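Long-range contact in disulphide isomerase (Xylella fastidiosa, PDB 3FK8), which probably acts as a thioredoxin-family disulphide isomerase, exchanging thiols and disulphides in substrate proteins: residues P7-A21 / V67-L80. Sequence-based numbering, arbitrary orientation. Where two conformers were deposited one is given.
Sequences PYDEHADAWTQVKKA and VKIDVGNFDRNLEL
Asp70, at the end of edge strand 65-70, touches Glu10 directly, OD2 lying 3.4 Å from Glu10 CG, and the two carboxylates share Arg76 and a water. Asp70 OD2 takes Arg76 NH1 at 2.7 Å on the syn lone pair, and the same NH1 makes a longer salt bridge, 3.3 Å, to Glu10 OE1, the carboxylate and guanidinium planes 45° apart. Asp70 OD1 accepts from Gly72 N (2.9 Å) in an Asx turn and from the water that also donates to Glu10 OE2; Asn39 ND2 is a further donor to that OE2. No hydrogen bond joins the two backbones directly: one water links Asp70 N to Asp9 O, another Asp9 N to Lys68 O, and Lys68 O also accepts from a water that donates to Gln17 OE1 as well. Lys68, bent at chi3 (-87°), passes its CD over one face of the Tyr8 ring and brings NZ to Pro7 O at 2.9 Å; Asp48 supplies its salt bridge. Farther along, helix segment 14-21 runs nearly antiparallel (163°) to strand segment 67-70, Val18 CG2 resting on Ile69 CD1 and Val67 CG1. Leu80 CD1 sits squarely over the six-membered ring of Trp15, a CH-pi contact 3.5 Å from the centroid, while Trp15 NE1 donates to Glu79 OE2 (2.8 Å) in the indole plane. Helix 14-28 thus packs on strand 65-70 and helix 78-83, whereas waters, the Lys68 bond and the Glu10-Arg76-Asp70 network hold residues 7-10, Arg76 probably offsetting both carboxylates.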
ATOM      1  N   PRO A   7      -9.679   1.207   7.560  1.00 22.91           N
ATOM      2  CA  PRO A   7      -8.291   0.826   7.186  1.00 21.94           C
ATOM      3  C   PRO A   7      -7.286   1.981   7.124  1.00 20.04           C
ATOM      4  O   PRO A   7      -6.104   1.787   7.387  1.00 22.10           O
ATOM      5  CB  PRO A   7      -8.446   0.185   5.805  1.00 22.08           C
ATOM      6  CG  PRO A   7      -9.871   0.545   5.343  1.00 23.14           C
ATOM      7  CD  PRO A   7     -10.688   0.863   6.537  1.00 23.20           C
ATOM      8  N   TYR A   8      -7.757   3.178   6.810  1.00 15.62           N
ATOM      9  CA  TYR A   8      -6.889   4.338   6.709  1.00 15.60           C
ATOM     10  C   TYR A   8      -7.066   5.262   7.903  1.00 16.29           C
ATOM     11  O   TYR A   8      -8.190   5.515   8.355  1.00 17.19           O
ATOM     12  CB  TYR A   8      -7.158   5.067   5.390  1.00 14.26           C
ATOM     13  CG  TYR A   8      -6.725   4.224   4.201  1.00 12.69           C
ATOM     14  CD1 TYR A   8      -5.448   4.326   3.692  1.00 12.20           C
ATOM     15  CD2 TYR A   8      -7.582   3.285   3.657  1.00 13.47           C
ATOM     16  CE1 TYR A   8      -5.046   3.536   2.645  1.00 11.84           C
ATOM     17  CE2 TYR A   8      -7.173   2.463   2.617  1.00 14.79           C
ATOM     18  CZ  TYR A   8      -5.912   2.605   2.114  1.00 12.17           C
ATOM     19  OH  TYR A   8      -5.491   1.806   1.085  1.00 15.71           O
ATOM     20  N   ASP A   9      -5.947   5.806   8.358  1.00 16.59           N
ATOM     21  CA  ASP A   9      -5.967   6.715   9.482  1.00 17.31           C
ATOM     22  C   ASP A   9      -5.905   8.117   8.939  1.00 16.52           C
ATOM     23  O   ASP A   9      -4.849   8.593   8.491  1.00 18.03           O
ATOM     24  CB  ASP A   9      -4.780   6.453  10.411  1.00 19.12           C
ATOM     25  CG  ASP A   9      -4.761   7.359  11.650  1.00 21.85           C
ATOM     26  OD1 ASP A   9      -5.666   8.224  11.804  1.00 22.86           O
ATOM     27  OD2 ASP A   9      -3.811   7.178  12.451  1.00 24.06           O
ATOM     28  N   GLU A  10      -7.051   8.786   8.960  1.00 17.33           N
ATOM     29  CA  GLU A  10      -7.182  10.100   8.379  1.00 17.32           C
ATOM     30  C   GLU A  10      -6.414  11.193   9.139  1.00 19.32           C
ATOM     31  O   GLU A  10      -6.214  12.285   8.612  1.00 20.10           O
ATOM     32  CB  GLU A  10      -8.664  10.444   8.235  1.00 20.05           C
ATOM     33  CG  GLU A  10      -9.381   9.376   7.369  1.00 23.87           C
ATOM     34  CD  GLU A  10     -10.854   9.621   7.053  1.00 28.32           C
ATOM     35  OE1 GLU A  10     -11.374  10.735   7.281  1.00 31.76           O
ATOM     36  OE2 GLU A  10     -11.492   8.671   6.551  1.00 28.53           O
ATOM     37  N   HIS A  11      -5.948  10.859  10.343  1.00 17.99           N
ATOM     38  CA  HIS A  11      -5.228  11.775  11.216  1.00 18.11           C
ATOM     39  C   HIS A  11      -3.736  11.556  11.225  1.00 18.62           C
ATOM     40  O   HIS A  11      -3.010  12.369  11.835  1.00 20.67           O
ATOM     41  CB  HIS A  11      -5.781  11.671  12.659  1.00 19.00           C
ATOM     42  CG  HIS A  11      -7.241  11.930  12.735  1.00 18.29           C
ATOM     43  ND1 HIS A  11      -7.790  13.108  12.292  1.00 19.09           N
ATOM     44  CD2 HIS A  11      -8.274  11.097  13.002  1.00 20.90           C
ATOM     45  CE1 HIS A  11      -9.105  13.032  12.386  1.00 20.64           C
ATOM     46  NE2 HIS A  11      -9.422  11.820  12.808  1.00 20.22           N
ATOM     47  N   ALA A  12      -3.269  10.487  10.556  1.00 18.36           N
ATOM     48  CA  ALA A  12      -1.856  10.162  10.596  1.00 18.95           C
ATOM     49  C   ALA A  12      -1.001  11.231   9.907  1.00 18.43           C
ATOM     50  O   ALA A  12      -1.417  11.869   8.926  1.00 17.91           O
ATOM     51  CB  ALA A  12      -1.629   8.802   9.963  1.00 19.95           C
ATOM     52  N   ASP A  13       0.217  11.396  10.418  1.00 18.52           N
ATOM     53  CA  ASP A  13       1.275  12.160   9.782  1.00 18.00           C
ATOM     54  C   ASP A  13       1.939  11.176   8.819  1.00 16.68           C
ATOM     55  O   ASP A  13       2.833  10.436   9.207  1.00 15.93           O
ATOM     56  CB  ASP A  13       2.233  12.697  10.876  1.00 18.42           C
ATOM     57  CG  ASP A  13       3.471  13.358  10.316  1.00 20.15           C
ATOM     58  OD1 ASP A  13       3.690  13.396   9.058  1.00 22.08           O
ATOM     59  OD2 ASP A  13       4.283  13.827  11.190  1.00 24.53           O
ATOM     60  N   ALA A  14       1.453  11.141   7.576  1.00 14.62           N
ATOM     61  CA  ALA A  14       1.899  10.103   6.671  1.00 13.74           C
ATOM     62  C   ALA A  14       3.406  10.214   6.362  1.00 13.03           C
ATOM     63  O   ALA A  14       4.082   9.202   6.234  1.00 14.76           O
ATOM     64  CB  ALA A  14       1.063  10.160   5.391  1.00 14.25           C
ATOM     65  N   TRP A  15       3.955  11.426   6.201  1.00 14.12           N
ATOM     66  CA  TRP A  15       5.390  11.539   5.934  1.00 14.48           C
ATOM     67  C   TRP A  15       6.248  10.921   7.037  1.00 14.95           C
ATOM     68  O   TRP A  15       7.233  10.230   6.762  1.00 15.40           O
ATOM     69  CB  TRP A  15       5.831  12.991   5.761  1.00 14.81           C
ATOM     70  CG  TRP A  15       5.553  13.514   4.372  1.00 15.58           C
ATOM     71  CD1 TRP A  15       4.498  14.286   3.979  1.00 18.79           C
ATOM     72  CD2 TRP A  15       6.359  13.299   3.217  1.00 15.90           C
ATOM     73  NE1 TRP A  15       4.594  14.553   2.634  1.00 19.61           N
ATOM     74  CE2 TRP A  15       5.750  13.990   2.148  1.00 17.55           C
ATOM     75  CE3 TRP A  15       7.550  12.591   2.984  1.00 17.22           C
ATOM     76  CZ2 TRP A  15       6.291  13.982   0.830  1.00 17.54           C
ATOM     77  CZ3 TRP A  15       8.077  12.565   1.654  1.00 20.40           C
ATOM     78  CH2 TRP A  15       7.441  13.267   0.611  1.00 18.46           C
ATOM     79  N   THR A  16       5.852  11.179   8.288  0.50 14.50           N
ATOM     80  CA  THR A  16       6.560  10.586   9.431  0.50 14.69           C
ATOM     81  C   THR A  16       6.454   9.080   9.398  0.50 14.47           C
ATOM     82  O   THR A  16       7.476   8.387   9.536  0.50 13.80           O
ATOM     83  CB  THR A  16       6.086  11.167  10.739  0.50 14.40           C
ATOM     84  OG1 THR A  16       6.371  12.561  10.717  0.50 15.67           O
ATOM     85  CG2 THR A  16       6.896  10.592  11.893  0.50 15.00           C
ATOM     86  N   GLN A  17       5.242   8.580   9.127  1.00 14.93           N
ATOM     87  CA  GLN A  17       5.018   7.131   9.047  1.00 14.91           C
ATOM     88  C   GLN A  17       5.833   6.486   7.946  1.00 14.42           C
ATOM     89  O   GLN A  17       6.399   5.416   8.156  1.00 15.25           O
ATOM     90  CB  GLN A  17       3.548   6.770   8.918  1.00 15.17           C
ATOM     91  CG  GLN A  17       2.801   7.109  10.206  1.00 18.00           C
ATOM     92  CD  GLN A  17       1.390   6.597  10.264  1.00 19.33           C
ATOM     93  OE1 GLN A  17       0.747   6.420   9.231  1.00 21.45           O
ATOM     94  NE2 GLN A  17       0.866   6.396  11.491  1.00 21.95           N
ATOM     95  N   VAL A  18       5.913   7.139   6.781  1.00 15.42           N
ATOM     96  CA  VAL A  18       6.699   6.577   5.694  1.00 15.86           C
ATOM     97  C   VAL A  18       8.193   6.604   6.069  1.00 16.66           C
ATOM     98  O   VAL A  18       8.911   5.654   5.849  1.00 16.40           O
ATOM     99  CB  VAL A  18       6.442   7.352   4.395  1.00 16.14           C
ATOM    100  CG1 VAL A  18       7.430   6.975   3.310  1.00 17.91           C
ATOM    101  CG2 VAL A  18       5.015   7.093   3.908  1.00 16.56           C
ATOM    102  N   LYS A  19       8.647   7.701   6.678  1.00 16.09           N
ATOM    103  CA  LYS A  19      10.045   7.801   7.091  1.00 16.85           C
ATOM    104  C   LYS A  19      10.404   6.653   8.050  1.00 17.40           C
ATOM    105  O   LYS A  19      11.453   5.999   7.906  1.00 18.36           O
ATOM    106  CB  LYS A  19      10.350   9.176   7.705  1.00 16.99           C
ATOM    107  CG  LYS A  19      11.833   9.451   7.917  1.00 19.17           C
ATOM    108  CD  LYS A  19      12.062  10.934   8.297  1.00 21.07           C
ATOM    109  CE  LYS A  19      13.507  11.170   8.686  1.00 25.68           C
ATOM    110  NZ  LYS A  19      13.662  12.554   9.175  1.00 29.66           N
ATOM    111  N   LYS A  20       9.518   6.435   9.024  0.50 17.07           N
ATOM    112  CA  LYS A  20       9.697   5.383  10.031  0.50 17.99           C
ATOM    113  C   LYS A  20       9.686   3.964   9.423  0.50 17.69           C
ATOM    114  O   LYS A  20      10.427   3.094   9.880  0.50 18.20           O
ATOM    115  CB  LYS A  20       8.608   5.495  11.087  0.50 18.60           C
ATOM    116  CG  LYS A  20       8.630   4.379  12.129  0.50 21.12           C
ATOM    117  CD  LYS A  20       7.394   4.478  13.013  0.50 25.70           C
ATOM    118  CE  LYS A  20       7.357   3.408  14.079  0.50 27.34           C
ATOM    119  NZ  LYS A  20       8.298   3.692  15.166  0.50 29.91           N
ATOM    120  N   ALA A  21       8.847   3.733   8.409  1.00 17.29           N
ATOM    121  CA  ALA A  21       8.773   2.437   7.735  1.00 17.40           C
ATOM    122  C   ALA A  21      10.018   2.218   6.872  1.00 17.36           C
ATOM    123  O   ALA A  21      10.613   1.122   6.882  1.00 17.95           O
ATOM    124  CB  ALA A  21       7.533   2.357   6.911  1.00 17.39           C
ATOM    125  N   VAL A  67       3.052   0.700   5.082  1.00 11.90           N
ATOM    126  CA  VAL A  67       2.430   1.973   5.498  0.50 11.97           C
ATOM    127  C   VAL A  67       1.216   2.208   4.638  1.00 11.42           C
ATOM    128  O   VAL A  67       1.326   2.136   3.415  1.00 12.33           O
ATOM    129  CB  VAL A  67       3.353   3.204   5.311  0.50 12.87           C
ATOM    130  CG1 VAL A  67       2.636   4.522   5.681  0.50 14.04           C
ATOM    131  CG2 VAL A  67       4.613   3.054   6.123  0.50 13.64           C
ATOM    132  N   LYS A  68       0.081   2.522   5.272  1.00 11.07           N
ATOM    133  CA  LYS A  68      -1.135   2.947   4.562  1.00 11.93           C
ATOM    134  C   LYS A  68      -1.231   4.444   4.542  1.00 12.10           C
ATOM    135  O   LYS A  68      -1.087   5.042   5.618  1.00 15.29           O
ATOM    136  CB  LYS A  68      -2.388   2.341   5.176  1.00 14.05           C
ATOM    137  CG  LYS A  68      -2.643   0.898   4.714  1.00 20.37           C
ATOM    138  CD  LYS A  68      -3.965   0.358   5.275  1.00 26.13           C
ATOM    139  CE  LYS A  68      -3.746  -0.243   6.646  1.00 28.27           C
ATOM    140  NZ  LYS A  68      -4.977  -0.909   7.225  1.00 27.80           N
ATOM    141  N   ILE A  69      -1.392   5.044   3.368  1.00 11.10           N
ATOM    142  CA  ILE A  69      -1.438   6.491   3.204  1.00  9.98           C
ATOM    143  C   ILE A  69      -2.845   6.893   2.732  1.00  9.58           C
ATOM    144  O   ILE A  69      -3.279   6.514   1.624  1.00 10.60           O
ATOM    145  CB  ILE A  69      -0.379   6.993   2.176  1.00 10.83           C
ATOM    146  CG1 ILE A  69       0.996   6.604   2.721  1.00 13.47           C
ATOM    147  CG2 ILE A  69      -0.487   8.452   1.982  1.00 11.32           C
ATOM    148  CD1 ILE A  69       1.994   6.308   1.728  1.00 19.22           C
ATOM    149  N   ASP A  70      -3.559   7.625   3.581  1.00  9.48           N
ATOM    150  CA  ASP A  70      -4.864   8.174   3.237  1.00  9.43           C
ATOM    151  C   ASP A  70      -4.739   9.284   2.201  1.00 10.10           C
ATOM    152  O   ASP A  70      -4.017  10.238   2.412  1.00 11.77           O
ATOM    153  CB  ASP A  70      -5.482   8.757   4.514  1.00 10.87           C
ATOM    154  CG  ASP A  70      -6.848   9.365   4.251  1.00 12.70           C
ATOM    155  OD1 ASP A  70      -7.584   8.854   3.412  1.00 12.59           O
ATOM    156  OD2 ASP A  70      -7.176  10.344   4.948  1.00 17.23           O
ATOM    157  N   VAL A  71      -5.482   9.164   1.099  1.00  9.63           N
ATOM    158  CA  VAL A  71      -5.523  10.238   0.118  1.00 10.14           C
ATOM    159  C   VAL A  71      -6.847  10.961   0.147  1.00 10.11           C
ATOM    160  O   VAL A  71      -7.049  11.880  -0.651  1.00 10.99           O
ATOM    161  CB  VAL A  71      -5.139   9.815  -1.310  1.00 10.26           C
ATOM    162  CG1 VAL A  71      -3.676   9.301  -1.333  1.00 14.00           C
ATOM    163  CG2 VAL A  71      -6.101   8.809  -1.905  1.00 13.23           C
ATOM    164  N   GLY A  72      -7.722  10.639   1.093  1.00 10.70           N
ATOM    165  CA  GLY A  72      -8.998  11.362   1.210  1.00 12.03           C
ATOM    166  C   GLY A  72      -9.801  11.260  -0.074  1.00 12.52           C
ATOM    167  O   GLY A  72      -9.736  10.264  -0.799  1.00 13.31           O
ATOM    168  N   ASN A  73     -10.512  12.347  -0.379  1.00 12.81           N
ATOM    169  CA  ASN A  73     -11.234  12.439  -1.673  1.00 14.07           C
ATOM    170  C   ASN A  73     -10.291  12.955  -2.741  1.00 13.66           C
ATOM    171  O   ASN A  73     -10.511  14.008  -3.318  1.00 15.67           O
ATOM    172  CB  ASN A  73     -12.483  13.328  -1.543  1.00 16.15           C
ATOM    173  CG  ASN A  73     -13.522  12.699  -0.658  1.00 20.34           C
ATOM    174  OD1 ASN A  73     -13.946  13.281   0.342  1.00 29.81           O
ATOM    175  ND2 ASN A  73     -13.910  11.488  -0.996  1.00 20.93           N
ATOM    176  N   PHE A  74      -9.203  12.220  -2.967  1.00 12.55           N
ATOM    177  CA  PHE A  74      -8.126  12.729  -3.802  1.00 11.74           C
ATOM    178  C   PHE A  74      -7.738  14.155  -3.386  1.00 11.99           C
ATOM    179  O   PHE A  74      -7.527  15.030  -4.246  1.00 12.90           O
ATOM    180  CB  PHE A  74      -8.444  12.636  -5.308  1.00 13.00           C
ATOM    181  CG  PHE A  74      -8.695  11.237  -5.751  1.00 12.67           C
ATOM    182  CD1 PHE A  74      -7.602  10.403  -6.010  1.00 15.80           C
ATOM    183  CD2 PHE A  74      -9.989  10.747  -5.928  1.00 13.82           C
ATOM    184  CE1 PHE A  74      -7.805   9.096  -6.414  1.00 18.45           C
ATOM    185  CE2 PHE A  74     -10.160   9.422  -6.348  1.00 15.33           C
ATOM    186  CZ  PHE A  74      -9.064   8.618  -6.586  1.00 17.07           C
ATOM    187  N   ASP A  75      -7.573  14.372  -2.068  1.00 11.56           N
ATOM    188  CA  ASP A  75      -7.318  15.716  -1.572  1.00 11.90           C
ATOM    189  C   ASP A  75      -6.489  15.697  -0.300  1.00 11.64           C
ATOM    190  O   ASP A  75      -6.428  16.697   0.391  1.00 13.94           O
ATOM    191  CB  ASP A  75      -8.632  16.506  -1.395  1.00 13.24           C
ATOM    192  CG  ASP A  75      -9.608  15.858  -0.393  1.00 16.04           C
ATOM    193  OD1 ASP A  75      -9.281  14.842   0.287  1.00 16.03           O
ATOM    194  OD2 ASP A  75     -10.772  16.347  -0.321  1.00 18.03           O
ATOM    195  N   ARG A  76      -5.831  14.583   0.007  1.00 10.50           N
ATOM    196  CA  ARG A  76      -4.942  14.512   1.172  0.50 10.16           C
ATOM    197  C   ARG A  76      -3.674  13.806   0.741  1.00 10.49           C
ATOM    198  O   ARG A  76      -3.709  12.908  -0.082  1.00  9.50           O
ATOM    199  CB  ARG A  76      -5.591  13.717   2.293  0.50 10.80           C
ATOM    200  CG  ARG A  76      -6.754  14.404   2.967  0.50 11.53           C
ATOM    201  CD  ARG A  76      -7.527  13.373   3.757  0.50 18.64           C
ATOM    202  NE  ARG A  76      -8.814  13.849   4.267  0.50 20.95           N
ATOM    203  CZ  ARG A  76      -9.742  13.022   4.745  0.50 21.20           C
ATOM    204  NH1 ARG A  76      -9.539  11.716   4.754  0.50 18.48           N
ATOM    205  NH2 ARG A  76     -10.884  13.496   5.208  0.50 22.90           N
ATOM    206  N   ASN A  77      -2.540  14.212   1.304  1.00 10.49           N
ATOM    207  CA  ASN A  77      -1.257  13.565   1.041  1.00 10.56           C
ATOM    208  C   ASN A  77      -0.899  13.470  -0.431  1.00 10.18           C
ATOM    209  O   ASN A  77      -0.155  12.589  -0.846  1.00 11.09           O
ATOM    210  CB  ASN A  77      -1.216  12.182   1.704  1.00 10.30           C
ATOM    211  CG  ASN A  77      -1.226  12.258   3.190  1.00 10.66           C
ATOM    212  OD1 ASN A  77      -2.058  11.597   3.879  1.00 14.07           O
ATOM    213  ND2 ASN A  77      -0.380  13.079   3.719  1.00 12.26           N
ATOM    214  N   LEU A  78      -1.382  14.430  -1.225  1.00 10.62           N
ATOM    215  CA  LEU A  78      -1.124  14.313  -2.656  1.00 10.97           C
ATOM    216  C   LEU A  78       0.344  14.483  -2.985  1.00 12.01           C
ATOM    217  O   LEU A  78       0.842  13.894  -3.944  1.00 12.40           O
ATOM    218  CB  LEU A  78      -1.951  15.363  -3.407  1.00 12.62           C
ATOM    219  CG  LEU A  78      -3.469  15.223  -3.271  1.00 12.83           C
ATOM    220  CD1 LEU A  78      -4.099  16.292  -4.143  1.00 15.73           C
ATOM    221  CD2 LEU A  78      -3.926  13.832  -3.674  1.00 14.58           C
ATOM    222  N   GLU A  79       1.056  15.291  -2.224  1.00 11.90           N
ATOM    223  CA  GLU A  79       2.464  15.475  -2.496  1.00 14.25           C
ATOM    224  C   GLU A  79       3.272  14.224  -2.178  1.00 13.24           C
ATOM    225  O   GLU A  79       4.325  14.018  -2.740  1.00 13.03           O
ATOM    226  CB  GLU A  79       3.001  16.695  -1.788  1.00 16.50           C
ATOM    227  CG  GLU A  79       3.292  16.516  -0.342  1.00 17.97           C
ATOM    228  CD  GLU A  79       2.112  16.382   0.584  1.00 22.24           C
ATOM    229  OE1 GLU A  79       0.920  16.539   0.175  1.00 23.24           O
ATOM    230  OE2 GLU A  79       2.403  16.141   1.784  1.00 25.73           O
ATOM    231  N   LEU A  80       2.785  13.395  -1.269  0.50 12.76           N
ATOM    232  CA  LEU A  80       3.463  12.160  -0.985  0.50 11.70           C
ATOM    233  C   LEU A  80       3.249  11.152  -2.127  0.50 11.61           C
ATOM    234  O   LEU A  80       4.184  10.447  -2.521  0.50 12.07           O
ATOM    235  CB  LEU A  80       3.034  11.716   0.419  0.50 12.64           C
ATOM    236  CG  LEU A  80       3.501  10.423   1.015  0.50 12.87           C
ATOM    237  CD1 LEU A  80       5.006  10.436   1.120  0.50 10.85           C
ATOM    238  CD2 LEU A  80       2.878  10.264   2.406  0.50 14.13           C
TER
HETATM  239  O   HOH W   1      -2.478   8.391   6.246  1.00 14.05           O
HETATM  240  O   HOH W   2      -3.378   5.674   7.271  1.00 25.22           O
HETATM  241  O   HOH W   3     -10.134   8.035   4.039  1.00 15.31           O
HETATM  242  O   HOH W   4      -5.162  12.165   5.962  1.00 19.95           O
HETATM  243  O   HOH W   5      -0.021   7.306   6.838  1.00 16.48           O